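Local coordinates for endo-b-1,4-glucanase (Nasutitermes takasagoensis, PDB 1KS8), which probably hydrolyses internal beta-1,4-glucosidic bonds of cellulose and related beta-glucans, as a family 9 glycoside hydrolase, at residues I313-A318 and Q422-A427; F330-I335 and A426-L431. All blocks are in the same frame, centred on the assembly; numbering follows the deposited sequence.

Contact 1 of 2, residues I313-A318 and Q422-A427; sequences IMLEAA and QSALAA
L315 drives one methyl, CD1, against the surface of the helix opposite, where it overlaps the side chains of A424 and A427. CD1 lies 3.8 Å from A424 CB and equally 3.8 Å from A427 CB, touching two methyls that follow each other three residues apart along one face of helix 415-430. The same carbon reaches the carbonyl oxygen A424 O at 3.8 Å, a van der Waals approach between a methyl and the helix backbone. The torsions account for this reach: CG stands anti to the carbonyl carbon (chi1 -71°), and chi2 of 161° then carries CD1 outward, nearly anti to CA. Because the partners are alanines, the backbones come close, with the CA atoms of L315 and A427 7.0 Å apart. Around this junction, A331 of helix 324-341 and L431 also touch the L315 side chain, while F79 packs on A427. On the flank, S423 OG is hydrogen-bonded to V71 O, which ties helix 415-430 to helix 62-78. Within the (alpha/alpha)6 fold, the contact thus joins helices 303-319 and 415-430 in the buried interior. Between side chains its chemistry is apolar, and the nearby carbonyl adds only a dispersion contact, so the junction depends on close, direction-insensitive packing of one leucine methyl on two alanine methyls, not on a polar pair.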
loop_
_atom_site.group_PDB
_atom_site.type_symbol
_atom_site.label_atom_id
_atom_site.label_comp_id
_atom_site.label_asym_id
_atom_site.label_seq_id
_atom_site.Cartn_x
_atom_site.Cartn_y
_atom_site.Cartn_z
ATOM N N ILE A 313 -1.268 4.010 -12.506
ATOM C CA ILE A 313 -0.152 4.364 -13.375
ATOM C C ILE A 313 -0.706 5.094 -14.596
ATOM O O ILE A 313 -0.115 6.063 -15.070
ATOM C CB ILE A 313 0.638 3.108 -13.824
ATOM C CG1 ILE A 313 1.453 2.566 -12.644
ATOM C CG2 ILE A 313 1.566 3.448 -14.992
ATOM C CD1 ILE A 313 2.504 3.534 -12.104
ATOM N N MET A 314 -1.852 4.640 -15.093
ATOM C CA MET A 314 -2.475 5.272 -16.252
ATOM C C MET A 314 -2.911 6.695 -15.929
ATOM O O MET A 314 -2.754 7.602 -16.749
ATOM C CB MET A 314 -3.682 4.459 -16.718
ATOM C CG MET A 314 -3.310 3.142 -17.364
ATOM S SD MET A 314 -4.759 2.259 -17.956
ATOM C CE MET A 314 -4.079 0.615 -18.151
ATOM N N LEU A 315 -3.462 6.892 -14.735
ATOM C CA LEU A 315 -3.906 8.216 -14.320
ATOM C C LEU A 315 -2.708 9.151 -14.161
ATOM O O LEU A 315 -2.788 10.340 -14.487
ATOM C CB LEU A 315 -4.705 8.110 -13.018
ATOM C CG LEU A 315 -6.080 7.464 -13.229
ATOM C CD1 LEU A 315 -6.646 6.959 -11.908
ATOM C CD2 LEU A 315 -7.016 8.475 -13.870
ATOM N N GLU A 316 -1.591 8.614 -13.677
ATOM C CA GLU A 316 -0.382 9.414 -13.510
ATOM C C GLU A 316 0.187 9.754 -14.884
ATOM O O GLU A 316 0.702 10.853 -15.102
ATOM C CB GLU A 316 0.657 8.648 -12.684
ATOM C CG GLU A 316 0.396 8.688 -11.185
ATOM C CD GLU A 316 0.802 10.009 -10.563
ATOM O OE1 GLU A 316 0.302 10.341 -9.468
ATOM O OE2 GLU A 316 1.637 10.716 -11.166
ATOM N N ALA A 317 0.089 8.808 -15.811
ATOM C CA ALA A 317 0.584 9.014 -17.169
ATOM C C ALA A 317 -0.232 10.102 -17.859
ATOM O O ALA A 317 0.316 10.934 -18.586
ATOM C CB ALA A 317 0.500 7.718 -17.958
ATOM N N ALA A 318 -1.543 10.092 -17.632
ATOM C CA ALA A 318 -2.422 11.087 -18.234
ATOM C C ALA A 318 -2.015 12.491 -17.798
ATOM O O ALA A 318 -2.118 13.444 -18.573
ATOM C CB ALA A 318 -3.873 10.812 -17.846
ATOM N N GLN A 422 -7.038 3.332 -3.764
ATOM C CA GLN A 422 -7.444 4.571 -3.114
ATOM C C GLN A 422 -6.910 5.806 -3.832
ATOM O O GLN A 422 -7.630 6.793 -4.000
ATOM C CB GLN A 422 -6.996 4.588 -1.651
ATOM C CG GLN A 422 -7.566 5.775 -0.882
ATOM C CD GLN A 422 -7.317 5.688 0.606
ATOM O OE1 GLN A 422 -7.707 4.720 1.260
ATOM N NE2 GLN A 422 -6.668 6.708 1.156
ATOM N N SER A 423 -5.654 5.756 -4.262
ATOM C CA SER A 423 -5.081 6.893 -4.962
ATOM C C SER A 423 -5.777 7.116 -6.303
ATOM O O SER A 423 -5.939 8.257 -6.736
ATOM C CB SER A 423 -3.576 6.691 -5.146
ATOM O OG SER A 423 -2.935 6.742 -3.878
ATOM N N ALA A 424 -6.198 6.032 -6.950
ATOM C CA ALA A 424 -6.903 6.132 -8.224
ATOM C C ALA A 424 -8.268 6.776 -7.999
ATOM O O ALA A 424 -8.738 7.564 -8.822
ATOM C CB ALA A 424 -7.069 4.746 -8.852
ATOM N N LEU A 425 -8.904 6.446 -6.878
ATOM C CA LEU A 425 -10.203 7.022 -6.559
ATOM C C LEU A 425 -10.057 8.527 -6.367
ATOM O O LEU A 425 -10.887 9.302 -6.838
ATOM C CB LEU A 425 -10.774 6.383 -5.291
ATOM C CG LEU A 425 -11.277 4.946 -5.448
ATOM C CD1 LEU A 425 -11.484 4.316 -4.081
ATOM C CD2 LEU A 425 -12.572 4.951 -6.251
ATOM N N ALA A 426 -9.000 8.940 -5.673
ATOM C CA ALA A 426 -8.758 10.360 -5.449
ATOM C C ALA A 426 -8.589 11.065 -6.793
ATOM O O ALA A 426 -9.078 12.182 -6.982
ATOM C CB ALA A 426 -7.509 10.550 -4.595
ATOM N N ALA A 427 -7.899 10.412 -7.723
ATOM C CA ALA A 427 -7.680 10.979 -9.049
ATOM C C ALA A 427 -9.004 11.119 -9.800
ATOM O O ALA A 427 -9.265 12.147 -10.425
ATOM C CB ALA A 427 -6.713 10.101 -9.843
#

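Contact 2 of 2, residues F330-I335 and A426-L431; sequences FAQTQI and AALVAL
Segments 330-335 and 426-431 run in roughly opposite directions, and their backbones come nearest at Q332 and L428, whose CA atoms are 7.5 Å apart. L428 carries the contact from its side. Its CG stands anti to the carbonyl carbon (chi1 -67°), and the extended chi2 (175°) carries CD1 outward to I335, while CD2 branches off toward Q332. CD1 meets the branch point of I335 rather than a single methyl of it, lying 3.9 Å from I335 CG2, 4.0 Å from I335 CB and 4.0 Å from I335 CG1. The two side chains pass alongside one another, pointing in opposite senses. The second methyl of L428, CD2, approaches the aliphatic base of Q332, 4.2 Å from its CB, a looser touch. The amide end of Q332 is engaged elsewhere: its OE1 is hydrogen-bonded to Y5 OH, and the same tyrosine also packs on L428. One residue thereby serves both the polar and the apolar part of this junction. On the other flank of helix 324-341, T333 OG1 donates to F330 O over 2.6 Å and receives Q334 NE2 at 3.2 Å (N-H...O angle 162°), while the Q334 amide also hydrogen-bonds G294 O through NE2 and L296 N through OE1, both in the preceding loop. This side-by-side packing of aliphatic side chains, between helices far apart in sequence, belongs to the (alpha/alpha)6 barrel of family 9 catalytic domains.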
loop_
_atom_site.group_PDB
_atom_site.type_symbol
_atom_site.label_atom_id
_atom_site.label_comp_id
_atom_site.label_asym_id
_atom_site.label_seq_id
_atom_site.Cartn_x
_atom_site.Cartn_y
_atom_site.Cartn_z
ATOM N N PHE A 330 -9.726 4.380 -19.607
ATOM C CA PHE A 330 -9.404 2.983 -19.359
ATOM C C PHE A 330 -9.210 2.733 -17.870
ATOM O O PHE A 330 -9.672 1.724 -17.339
ATOM C CB PHE A 330 -8.144 2.550 -20.110
ATOM C CG PHE A 330 -7.983 1.057 -20.174
ATOM C CD1 PHE A 330 -8.490 0.334 -21.250
ATOM C CD2 PHE A 330 -7.404 0.365 -19.117
ATOM C CE1 PHE A 330 -8.425 -1.059 -21.266
ATOM C CE2 PHE A 330 -7.335 -1.025 -19.123
ATOM C CZ PHE A 330 -7.849 -1.739 -20.202
ATOM N N ALA A 331 -8.514 3.644 -17.199
ATOM C CA ALA A 331 -8.293 3.506 -15.765
ATOM C C ALA A 331 -9.644 3.403 -15.065
ATOM O O ALA A 331 -9.827 2.584 -14.166
ATOM C CB ALA A 331 -7.523 4.701 -15.238
ATOM N N GLN A 332 -10.595 4.232 -15.489
ATOM C CA GLN A 332 -11.925 4.223 -14.893
ATOM C C GLN A 332 -12.634 2.881 -15.088
ATOM O O GLN A 332 -13.360 2.429 -14.202
ATOM C CB GLN A 332 -12.786 5.351 -15.476
ATOM C CG GLN A 332 -14.116 5.530 -14.751
ATOM C CD GLN A 332 -15.028 6.555 -15.404
ATOM O OE1 GLN A 332 -16.043 6.950 -14.828
ATOM N NE2 GLN A 332 -14.679 6.982 -16.611
ATOM N N THR A 333 -12.438 2.235 -16.236
ATOM C CA THR A 333 -13.102 0.953 -16.452
ATOM C C THR A 333 -12.611 -0.096 -15.457
ATOM O O THR A 333 -13.372 -0.967 -15.041
ATOM C CB THR A 333 -12.888 0.395 -17.882
ATOM O OG1 THR A 333 -11.507 0.065 -18.077
ATOM C CG2 THR A 333 -13.329 1.411 -18.926
ATOM N N GLN A 334 -11.341 -0.013 -15.075
ATOM C CA GLN A 334 -10.786 -0.977 -14.135
ATOM C C GLN A 334 -11.335 -0.740 -12.738
ATOM O O GLN A 334 -11.730 -1.682 -12.049
ATOM C CB GLN A 334 -9.258 -0.898 -14.147
ATOM C CG GLN A 334 -8.675 -1.211 -15.517
ATOM C CD GLN A 334 -9.105 -2.575 -16.028
ATOM O OE1 GLN A 334 -8.708 -3.603 -15.488
ATOM N NE2 GLN A 334 -9.932 -2.587 -17.069
ATOM N N ILE A 335 -11.365 0.521 -12.318
ATOM C CA ILE A 335 -11.909 0.847 -11.010
ATOM C C ILE A 335 -13.397 0.488 -11.011
ATOM O O ILE A 335 -13.903 -0.098 -10.055
ATOM C CB ILE A 335 -11.729 2.348 -10.691
ATOM C CG1 ILE A 335 -10.235 2.694 -10.642
ATOM C CG2 ILE A 335 -12.409 2.694 -9.372
ATOM C CD1 ILE A 335 -9.428 1.872 -9.645
ATOM N N ALA A 426 -9.000 8.940 -5.673
ATOM C CA ALA A 426 -8.758 10.360 -5.449
ATOM C C ALA A 426 -8.589 11.065 -6.793
ATOM O O ALA A 426 -9.078 12.182 -6.982
ATOM C CB ALA A 426 -7.509 10.550 -4.595
ATOM N N ALA A 427 -7.899 10.412 -7.723
ATOM C CA ALA A 427 -7.680 10.979 -9.049
ATOM C C ALA A 427 -9.004 11.119 -9.800
ATOM O O ALA A 427 -9.265 12.147 -10.425
ATOM C CB ALA A 427 -6.713 10.101 -9.843
ATOM N N LEU A 428 -9.842 10.088 -9.740
ATOM C CA LEU A 428 -11.127 10.141 -10.424
ATOM C C LEU A 428 -11.985 11.273 -9.871
ATOM O O LEU A 428 -12.669 11.961 -10.626
ATOM C CB LEU A 428 -11.856 8.802 -10.294
ATOM C CG LEU A 428 -11.171 7.654 -11.045
ATOM C CD1 LEU A 428 -11.888 6.344 -10.752
ATOM C CD2 LEU A 428 -11.167 7.941 -12.543
ATOM N N VAL A 429 -11.941 11.475 -8.557
ATOM C CA VAL A 429 -12.711 12.551 -7.947
ATOM C C VAL A 429 -12.151 13.898 -8.397
ATOM O O VAL A 429 -12.907 14.819 -8.718
ATOM C CB VAL A 429 -12.670 12.485 -6.404
ATOM C CG1 VAL A 429 -13.362 13.708 -5.815
ATOM C CG2 VAL A 429 -13.348 11.214 -5.918
ATOM N N ALA A 430 -10.825 14.007 -8.433
ATOM C CA ALA A 430 -10.171 15.247 -8.841
ATOM C C ALA A 430 -10.518 15.618 -10.280
ATOM O O ALA A 430 -10.577 16.799 -10.629
ATOM C CB ALA A 430 -8.659 15.114 -8.690
ATOM N N LEU A 431 -10.748 14.601 -11.105
ATOM C CA LEU A 431 -11.083 14.802 -12.510
ATOM C C LEU A 431 -12.571 15.072 -12.724
ATOM O O LEU A 431 -13.006 15.316 -13.851
ATOM C CB LEU A 431 -10.651 13.577 -13.321
ATOM C CG LEU A 431 -9.142 13.311 -13.368
ATOM C CD1 LEU A 431 -8.878 11.920 -13.917
ATOM C CD2 LEU A 431 -8.457 14.368 -14.222
#

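How the contacts relate
Both contacts use helix 415-430, sharing A426 and A427, and their centres lie about 6 Å apart. They join it to two helices that follow each other in the chain, 303-319 and 324-341, so three helices form one continuous apolar junction: M314 SD meets F330 CD2 at 3.5 Å, and A424 CB meets I335 CD1 at 3.8 Å. Both are buried, contact 2 somewhat farther out: the centre of contact 1 is about 14 Å, that of contact 2 about 18 Å, from the centre of the chain. In contact 1 small alanines receive a leucine. Contact 2 pairs larger aliphatic groups and includes the aliphatic base of the partly exposed Q332, whose amide turns to Y5.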